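Local coordinates for histidine triad (HIT) protein (Clostridium difficile, PDB 4EGU) that binds guanosine monophosphate and zinc and, as a histidine triad protein, probably acts as a nucleotide hydrolase or nucleotidyl transferase, though its physiological substrate is unknown, at residues Lys20-Asp24 with Asp25-Ala29; His48-Ser51 with Leu52-Pro56; Lys58-Asp61 with Ile62-His65; His65-Val68 with Val69-Lys72. One frame throughout, in Å; residues are numbered along the deposited sequence. Where two conformers were deposited one is given.

Interaction 1 of 4, residues Lys20-Asp24 with Asp25-Ala29; sequences KVYED and DRVLA
Tyr22 and Ala29 face each other at the open end of this beta hairpin, on its tightly packed face, where Tyr22 CB and Ala29 CB lie 3.8 Å apart. Ala29 N donates to Tyr22 O. The return bonds form a classic beta bulge: Val21 N, at 2.8 Å, and the longer Tyr22 N both reach Ala29 O from the same face of its carbonyl plane. The turn is tied just as closely by Asp24. Its carboxylate, placed between the backbone N and the carbonyl carbon (chi1 67°), receives Val27 N on OD1 at 2.8 Å, almost straight down the C-O bond, and Arg26 N from above the carboxylate plane. Tyr22 OH donates to Asp24 OD2 at 2.7 Å; OD2 lies in the ring plane but is met from above the carboxylate plane, and it is also bonded to His65 of helix 61-77. The face carrying Lys20 and Glu23 is the solvent side, although Leu28 beneath them is buried. There Leu28 CD1 rests 3.6 Å from Lys20 CG, under a salt bridge from Lys20 NZ to the anti lone pair of Glu23 OE1. Backbone amides, a tyrosine hydroxyl and the His65 imidazole probably stabilise the negative charge of Asp24 and hold the turn in shape.

Interaction 2 of 4, residues His48-Ser51 with Leu52-Pro56; sequences HYDS and LIDIP. With ZN (zinc ion), chain D.
Two aspartates share one water here, and a serine hydroxyl holds one of them: Ser51 OG donates to Asp54 OD2 at 2.8 Å, meeting it from above the carboxylate plane. The water donates to Asp50 OD2 and Asp54 OD2, which lie 4.3 Å apart, so it probably eases the repulsion between two like charges. Ser51 also opens the short 3-10 turn of Leu52-Asp54, its O accepting Asp54 N at 3.0 Å, while Ile53 N makes a weak bond back to Ser51 OG. On the other flank Ile55 CG1 sits over one face of the Tyr49 ring, 4.0 Å from its centroid, a CH-pi contact offset toward the rim; Pro56 CD comes up obliquely to CE1. The phenol hydroxyl of Tyr49 is bonded to Glu59. Asp50 turns its other oxygen to the metal ligand: His48 NE2 donates to Asp50 OD1 at 2.7 Å, in the plane of the imidazole, fixing the ring's rotation while His48 ND1 binds zinc at 2.0 Å. Cys6, Cys9 and His100 complete this Cys2His2 zinc site, in which Asp50 is a second-shell residue that orients a first-shell histidine.

Interaction 3 of 4, residues Lys58-Asp61 with Ile62-His65; sequences KEMD and IVSH
Helix 61-77 starts here, where Glu59 and Met60 offer their carbonyls to Ile62 and Val63 as a 3-10 turn ending at Glu59 gives way to regular helix. These first bonds are short-span: Ile62 N donates to Glu59 O at 3.2 Å and nearly straight, and Val63 N to Met60 O at 2.9 Å with a more bent geometry. The first i to i+4 bond is that of His65 N to Asp61 O, 3.0 Å. Ser64 OG lies 2.8 Å from that same carbonyl oxygen, placed there by a chi1 of 60° that folds the hydroxyl back between its own backbone N and carbonyl carbon. Which acceptor takes its proton is not settled: Met60 O and Asp61 of the second subunit are also within reach, the latter doubtful because Asp61 has two conformers. In the HIT fold this long helix packs on the sheet, and here its opening turn also meets the other subunit, whose Ser64 touches Ser64. On the buried side Met60, bent at chi2 and chi3, lies alongside Val63 and points the same way, its SD 3.7 Å from Val63 CG2. The branch methyl CG2 of Ile62 folds back to within 3.4 Å of Glu59 O.

Interaction 4 of 4, residues His65-Val68 with Val69-Lys72; sequences HIHV and VINK
His65 and Val69 stand one helical turn apart, Val69 CG2 lying over one face of the His65 ring, offset toward the rim and 4.2 Å from the centroid, as a CH-pi contact. This is the middle of helix 61-77, the long helix packed on the antiparallel sheet of the HIT fold, and four successive i to i+4 backbone bonds run through it, beginning with Val69 N to His65 O at 3.0 Å. The NE2 end of His65 is already held by the hairpin. Next, Ile66 points into the core against Val43 and Pro45, and its CG2 meets Ile70 CD1 obliquely at 4.0 Å. His67 follows with its ring under the same methyl: Ile70 CD1 stands 4.3 Å above the ring plane, over its centre, so one methyl serves two residues of the previous turn. His67 ND1 is bonded to Val63 O, which fixes the ring, and Tyr103 meets it edge-to-face. Around the helix, Asn71 gives ND2 to Leu52 O of the second subunit. Val68, last of the four, lies side by side with Lys72; the bend at chi4 only turns NZ, and the extended chain before it brings Lys72 CE to 4.0 Å from Val68 CG1.

How the interactions relate
Along the chain the four contacts follow one another, from the hairpin of strands 20-23 and 27-31, through the loop after strand 39-45, to two consecutive parts of helix 61-77. Interactions 3 and 4, with centres about 11 Å apart, share His65. Contacts of Tyr22 with Val69 and of Asp24 with His65 fasten the edge hairpin to the helix; the centres of interactions 1 and 4 lie about 10 Å apart. Interaction 2 stands about 18 Å from interactions 1 and 4, centre to centre, but abuts interaction 3 through Tyr49 with Glu59 and Leu52 with Met60. Interactions 2, 3 and 4 all touch the second subunit, so the zinc-bearing loop and the helix are linked to the dimer interface.

Interaction 1 of 4, residues Lys20-Asp24 with Asp25-Ala29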
# COMPACT_ATOMS: atom_id res chain seq x y z
N LYS A 20 1.64 -6.92 -20.15
CA LYS A 20 0.76 -7.49 -19.14
C LYS A 20 1.45 -8.52 -18.27
O LYS A 20 2.15 -9.41 -18.76
CB LYS A 20 -0.40 -8.14 -19.85
CG LYS A 20 -1.49 -8.56 -18.93
CD LYS A 20 -2.68 -9.03 -19.71
CE LYS A 20 -2.65 -10.52 -19.86
NZ LYS A 20 -3.92 -10.98 -20.42
N VAL A 21 1.23 -8.39 -16.98
CA VAL A 21 1.76 -9.27 -15.96
C VAL A 21 0.66 -10.13 -15.32
O VAL A 21 0.91 -11.25 -14.87
CB VAL A 21 2.44 -8.38 -14.87
CG1 VAL A 21 2.90 -9.20 -13.69
CG2 VAL A 21 3.60 -7.61 -15.49
N TYR A 22 -0.55 -9.59 -15.26
CA TYR A 22 -1.69 -10.28 -14.68
C TYR A 22 -2.96 -9.76 -15.33
O TYR A 22 -3.07 -8.56 -15.60
CB TYR A 22 -1.77 -10.01 -13.18
CG TYR A 22 -2.95 -10.66 -12.50
CD1 TYR A 22 -2.83 -11.93 -11.93
CD2 TYR A 22 -4.19 -10.05 -12.45
CE1 TYR A 22 -3.90 -12.53 -11.32
CE2 TYR A 22 -5.28 -10.67 -11.85
CZ TYR A 22 -5.12 -11.93 -11.28
OH TYR A 22 -6.15 -12.58 -10.65
N GLU A 23 -3.94 -10.62 -15.52
CA GLU A 23 -5.27 -10.16 -15.86
C GLU A 23 -6.31 -11.16 -15.39
O GLU A 23 -6.16 -12.38 -15.60
CB GLU A 23 -5.43 -9.90 -17.36
CG GLU A 23 -6.71 -9.12 -17.69
CD GLU A 23 -6.90 -8.82 -19.18
OE1 GLU A 23 -6.03 -9.21 -19.98
OE2 GLU A 23 -7.93 -8.22 -19.52
N ASP A 24 -7.39 -10.65 -14.82
CA ASP A 24 -8.61 -11.41 -14.60
C ASP A 24 -9.79 -10.50 -14.97
O ASP A 24 -9.61 -9.49 -15.67
CB ASP A 24 -8.67 -12.01 -13.17
CG ASP A 24 -8.78 -10.97 -12.05
OD1 ASP A 24 -9.14 -9.81 -12.31
OD2 ASP A 24 -8.52 -11.37 -10.88
N ASP A 25 -11.00 -10.87 -14.56
CA ASP A 25 -12.17 -10.09 -14.92
C ASP A 25 -12.24 -8.71 -14.29
O ASP A 25 -13.01 -7.88 -14.76
CB ASP A 25 -13.46 -10.85 -14.58
CG ASP A 25 -13.62 -11.14 -13.09
OD1 ASP A 25 -12.62 -11.25 -12.36
OD2 ASP A 25 -14.79 -11.28 -12.65
N ARG A 26 -11.45 -8.45 -13.26
CA ARG A 26 -11.54 -7.27 -12.37
C ARG A 26 -10.30 -6.40 -12.35
O ARG A 26 -10.41 -5.23 -12.01
CB ARG A 26 -11.75 -7.70 -10.90
CG ARG A 26 -13.14 -8.19 -10.55
CD ARG A 26 -13.22 -8.57 -9.07
NE ARG A 26 -13.35 -7.40 -8.20
CZ ARG A 26 -13.21 -7.43 -6.88
NH1 ARG A 26 -12.93 -8.57 -6.26
NH2 ARG A 26 -13.35 -6.32 -6.17
N VAL A 27 -9.13 -6.99 -12.56
CA VAL A 27 -7.84 -6.36 -12.31
C VAL A 27 -6.90 -6.68 -13.45
O VAL A 27 -6.93 -7.78 -14.01
CB VAL A 27 -7.26 -6.86 -10.95
CG1 VAL A 27 -5.78 -6.52 -10.81
CG2 VAL A 27 -8.04 -6.27 -9.77
N LEU A 28 -6.05 -5.72 -13.78
CA LEU A 28 -4.96 -5.89 -14.71
C LEU A 28 -3.69 -5.40 -14.02
O LEU A 28 -3.70 -4.42 -13.30
CB LEU A 28 -5.17 -5.04 -15.99
CG LEU A 28 -4.07 -5.03 -17.07
CD1 LEU A 28 -4.03 -6.33 -17.84
CD2 LEU A 28 -4.32 -3.87 -18.00
N ALA A 29 -2.58 -6.08 -14.27
CA ALA A 29 -1.27 -5.59 -13.85
C ALA A 29 -0.37 -5.53 -15.06
O ALA A 29 -0.44 -6.42 -15.93
CB ALA A 29 -0.64 -6.44 -12.76

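Interaction 2 of 4, residues His48-Ser51 with Leu52-Pro56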
# COMPACT_ATOMS: atom_id res chain seq x y z
N HIS A 48 -12.78 2.35 -13.04
CA HIS A 48 -12.13 3.60 -12.70
C HIS A 48 -12.61 4.16 -11.36
O HIS A 48 -13.79 4.45 -11.17
CB HIS A 48 -12.41 4.64 -13.80
CG HIS A 48 -11.74 5.94 -13.56
ND1 HIS A 48 -10.57 6.33 -14.19
CD2 HIS A 48 -12.06 6.94 -12.70
CE1 HIS A 48 -10.21 7.52 -13.74
NE2 HIS A 48 -11.09 7.91 -12.83
N TYR A 49 -11.65 4.35 -10.46
CA TYR A 49 -11.79 5.18 -9.26
C TYR A 49 -10.69 6.23 -9.35
O TYR A 49 -9.56 5.90 -9.72
CB TYR A 49 -11.55 4.37 -7.98
CG TYR A 49 -12.54 3.32 -7.69
CD1 TYR A 49 -13.73 3.64 -7.03
CD2 TYR A 49 -12.27 2.00 -7.96
CE1 TYR A 49 -14.63 2.68 -6.69
CE2 TYR A 49 -13.18 1.02 -7.64
CZ TYR A 49 -14.36 1.37 -7.00
OH TYR A 49 -15.25 0.37 -6.67
N ASP A 50 -10.98 7.48 -9.01
CA ASP A 50 -9.98 8.51 -9.18
C ASP A 50 -8.76 8.30 -8.26
O ASP A 50 -7.65 8.65 -8.61
CB ASP A 50 -10.55 9.91 -8.89
CG ASP A 50 -11.59 10.39 -9.88
OD1 ASP A 50 -11.70 9.86 -10.99
OD2 ASP A 50 -12.29 11.37 -9.54
N SER A 51 -9.00 7.75 -7.06
CA SER A 51 -7.98 7.61 -6.02
C SER A 51 -8.55 6.78 -4.89
O SER A 51 -9.75 6.50 -4.86
CB SER A 51 -7.55 8.96 -5.46
OG SER A 51 -8.53 9.49 -4.58
N LEU A 52 -7.70 6.43 -3.93
CA LEU A 52 -8.11 5.66 -2.78
C LEU A 52 -9.27 6.30 -2.01
O LEU A 52 -10.17 5.60 -1.53
CB LEU A 52 -6.89 5.44 -1.87
CG LEU A 52 -7.14 4.72 -0.56
CD1 LEU A 52 -7.70 3.34 -0.77
CD2 LEU A 52 -5.84 4.66 0.22
N ILE A 53 -9.26 7.62 -1.86
CA ILE A 53 -10.33 8.27 -1.09
C ILE A 53 -11.66 8.27 -1.81
O ILE A 53 -12.68 8.58 -1.18
CB ILE A 53 -9.97 9.69 -0.63
CG1 ILE A 53 -9.79 10.66 -1.79
CG2 ILE A 53 -8.79 9.66 0.25
CD1 ILE A 53 -9.62 12.11 -1.31
N ASP A 54 -11.68 7.93 -3.09
CA ASP A 54 -12.91 7.87 -3.86
C ASP A 54 -13.54 6.47 -3.86
O ASP A 54 -14.59 6.28 -4.44
CB ASP A 54 -12.62 8.40 -5.25
CG ASP A 54 -12.19 9.86 -5.20
OD1 ASP A 54 -13.01 10.70 -4.76
OD2 ASP A 54 -11.04 10.18 -5.57
N ILE A 55 -12.92 5.53 -3.15
CA ILE A 55 -13.52 4.20 -3.04
C ILE A 55 -14.45 4.20 -1.81
O ILE A 55 -13.98 4.41 -0.71
CB ILE A 55 -12.47 3.10 -2.85
CG1 ILE A 55 -11.40 3.10 -3.94
CG2 ILE A 55 -13.17 1.74 -2.82
CD1 ILE A 55 -10.30 2.15 -3.60
N PRO A 56 -15.76 3.96 -2.01
CA PRO A 56 -16.62 3.86 -0.82
C PRO A 56 -16.21 2.70 0.06
O PRO A 56 -15.71 1.69 -0.44
CB PRO A 56 -18.02 3.64 -1.39
CG PRO A 56 -17.84 3.29 -2.79
CD PRO A 56 -16.49 3.72 -3.26
ZN ZN D . -9.40 5.34 -15.55
O HOH W 1 -11.38 12.67 -7.13

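Interaction 3 of 4, residues Lys58-Asp61 with Ile62-His65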
# COMPACT_ATOMS: atom_id res chain seq x y z
N LYS A 58 -17.82 0.34 1.30
CA LYS A 58 -18.42 -0.94 0.97
C LYS A 58 -17.79 -1.57 -0.30
O LYS A 58 -18.06 -2.73 -0.56
CB LYS A 58 -19.94 -0.81 0.83
CG LYS A 58 -20.38 -0.11 -0.41
CD LYS A 58 -21.91 -0.07 -0.43
CE LYS A 58 -22.46 0.38 -1.76
NZ LYS A 58 -23.94 0.22 -1.78
N GLU A 59 -16.96 -0.82 -1.02
CA GLU A 59 -16.25 -1.32 -2.21
C GLU A 59 -14.77 -1.53 -1.95
O GLU A 59 -14.03 -1.83 -2.91
CB GLU A 59 -16.48 -0.38 -3.41
CG GLU A 59 -17.94 -0.37 -3.83
CD GLU A 59 -18.32 0.63 -4.88
OE1 GLU A 59 -17.45 1.25 -5.52
OE2 GLU A 59 -19.54 0.79 -5.07
N MET A 60 -14.33 -1.45 -0.70
CA MET A 60 -12.90 -1.53 -0.43
C MET A 60 -12.33 -2.92 -0.67
O MET A 60 -11.13 -3.07 -0.73
CB MET A 60 -12.59 -1.05 0.99
CG MET A 60 -11.15 -0.57 1.18
SD MET A 60 -10.68 0.84 0.18
CE MET A 60 -11.63 2.13 0.97
N ASP A 61 -13.17 -3.91 -0.88
CA ASP A 61 -12.70 -5.23 -1.23
C ASP A 61 -11.87 -5.23 -2.52
O ASP A 61 -11.08 -6.15 -2.72
CB ASP A 61 -13.84 -6.25 -1.31
CG ASP A 61 -15.00 -5.83 -2.23
OD1 ASP A 61 -14.95 -4.76 -2.88
OD2 ASP A 61 -15.98 -6.59 -2.29
N ILE A 62 -12.00 -4.22 -3.38
CA ILE A 62 -11.13 -4.19 -4.55
C ILE A 62 -9.67 -4.11 -4.11
O ILE A 62 -8.78 -4.66 -4.77
CB ILE A 62 -11.51 -3.05 -5.52
CG1 ILE A 62 -10.72 -3.16 -6.83
CG2 ILE A 62 -11.32 -1.69 -4.91
CD1 ILE A 62 -10.89 -4.46 -7.60
N VAL A 63 -9.40 -3.44 -2.98
CA VAL A 63 -8.03 -3.35 -2.47
C VAL A 63 -7.54 -4.72 -1.97
O VAL A 63 -6.37 -5.07 -2.18
CB VAL A 63 -7.92 -2.24 -1.41
CG1 VAL A 63 -6.52 -2.21 -0.80
CG2 VAL A 63 -8.25 -0.89 -2.03
N SER A 64 -8.39 -5.50 -1.32
CA SER A 64 -7.98 -6.84 -0.92
C SER A 64 -7.69 -7.71 -2.15
O SER A 64 -6.70 -8.43 -2.16
CB SER A 64 -8.97 -7.47 0.04
OG SER A 64 -10.21 -7.58 -0.53
N HIS A 65 -8.53 -7.60 -3.18
CA HIS A 65 -8.27 -8.38 -4.37
C HIS A 65 -6.94 -7.96 -5.03
O HIS A 65 -6.17 -8.83 -5.45
CB HIS A 65 -9.42 -8.32 -5.36
CG HIS A 65 -9.24 -9.29 -6.48
ND1 HIS A 65 -9.10 -10.65 -6.29
CD2 HIS A 65 -9.12 -9.08 -7.81
CE1 HIS A 65 -8.93 -11.23 -7.47
NE2 HIS A 65 -8.96 -10.30 -8.40

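Interaction 4 of 4, residues His65-Val68 with Val69-Lys72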
# COMPACT_ATOMS: atom_id res chain seq x y z
N HIS A 65 -8.53 -7.60 -3.18
CA HIS A 65 -8.27 -8.38 -4.37
C HIS A 65 -6.94 -7.96 -5.03
O HIS A 65 -6.17 -8.83 -5.45
CB HIS A 65 -9.42 -8.32 -5.36
CG HIS A 65 -9.24 -9.29 -6.48
ND1 HIS A 65 -9.10 -10.65 -6.29
CD2 HIS A 65 -9.12 -9.08 -7.81
CE1 HIS A 65 -8.93 -11.23 -7.47
NE2 HIS A 65 -8.96 -10.30 -8.40
N ILE A 66 -6.68 -6.66 -5.09
CA ILE A 66 -5.41 -6.20 -5.59
C ILE A 66 -4.24 -6.81 -4.82
O ILE A 66 -3.23 -7.17 -5.41
CB ILE A 66 -5.38 -4.66 -5.58
CG1 ILE A 66 -6.24 -4.12 -6.74
CG2 ILE A 66 -3.97 -4.10 -5.60
CD1 ILE A 66 -6.49 -2.61 -6.68
N HIS A 67 -4.37 -6.92 -3.49
CA HIS A 67 -3.30 -7.50 -2.68
C HIS A 67 -3.14 -9.01 -2.88
O HIS A 67 -2.01 -9.50 -2.84
CB HIS A 67 -3.47 -7.13 -1.22
CG HIS A 67 -2.99 -5.73 -0.93
ND1 HIS A 67 -3.67 -4.59 -1.30
CD2 HIS A 67 -1.85 -5.29 -0.35
CE1 HIS A 67 -2.96 -3.52 -0.93
NE2 HIS A 67 -1.85 -3.92 -0.35
N VAL A 68 -4.23 -9.76 -3.10
CA VAL A 68 -4.09 -11.15 -3.50
C VAL A 68 -3.29 -11.23 -4.82
O VAL A 68 -2.39 -12.07 -4.95
CB VAL A 68 -5.46 -11.84 -3.63
CG1 VAL A 68 -5.31 -13.21 -4.31
CG2 VAL A 68 -6.10 -11.96 -2.26
N VAL A 69 -3.61 -10.36 -5.77
CA VAL A 69 -2.89 -10.32 -7.05
C VAL A 69 -1.40 -10.01 -6.84
O VAL A 69 -0.56 -10.67 -7.44
CB VAL A 69 -3.58 -9.34 -8.01
CG1 VAL A 69 -2.72 -9.08 -9.24
CG2 VAL A 69 -4.97 -9.86 -8.37
N ILE A 70 -1.10 -9.03 -6.00
CA ILE A 70 0.29 -8.70 -5.71
C ILE A 70 1.03 -9.95 -5.21
O ILE A 70 2.12 -10.26 -5.69
CB ILE A 70 0.37 -7.55 -4.69
CG1 ILE A 70 -0.10 -6.24 -5.33
CG2 ILE A 70 1.78 -7.43 -4.11
CD1 ILE A 70 -0.31 -5.10 -4.35
N ASN A 71 0.45 -10.64 -4.24
CA ASN A 71 1.11 -11.81 -3.67
C ASN A 71 1.23 -12.93 -4.72
O ASN A 71 2.24 -13.64 -4.73
CB ASN A 71 0.40 -12.32 -2.43
CG ASN A 71 0.79 -11.56 -1.19
OD1 ASN A 71 1.58 -10.61 -1.21
ND2 ASN A 71 0.25 -12.01 -0.07
N LYS A 72 0.24 -13.09 -5.59
CA LYS A 72 0.32 -14.11 -6.64
C LYS A 72 1.47 -13.82 -7.58
O LYS A 72 2.18 -14.75 -8.01
CB LYS A 72 -1.00 -14.18 -7.41
CG LYS A 72 -2.10 -14.92 -6.66
CD LYS A 72 -3.39 -14.99 -7.44
CE LYS A 72 -4.34 -16.04 -6.89
NZ LYS A 72 -3.77 -17.39 -6.98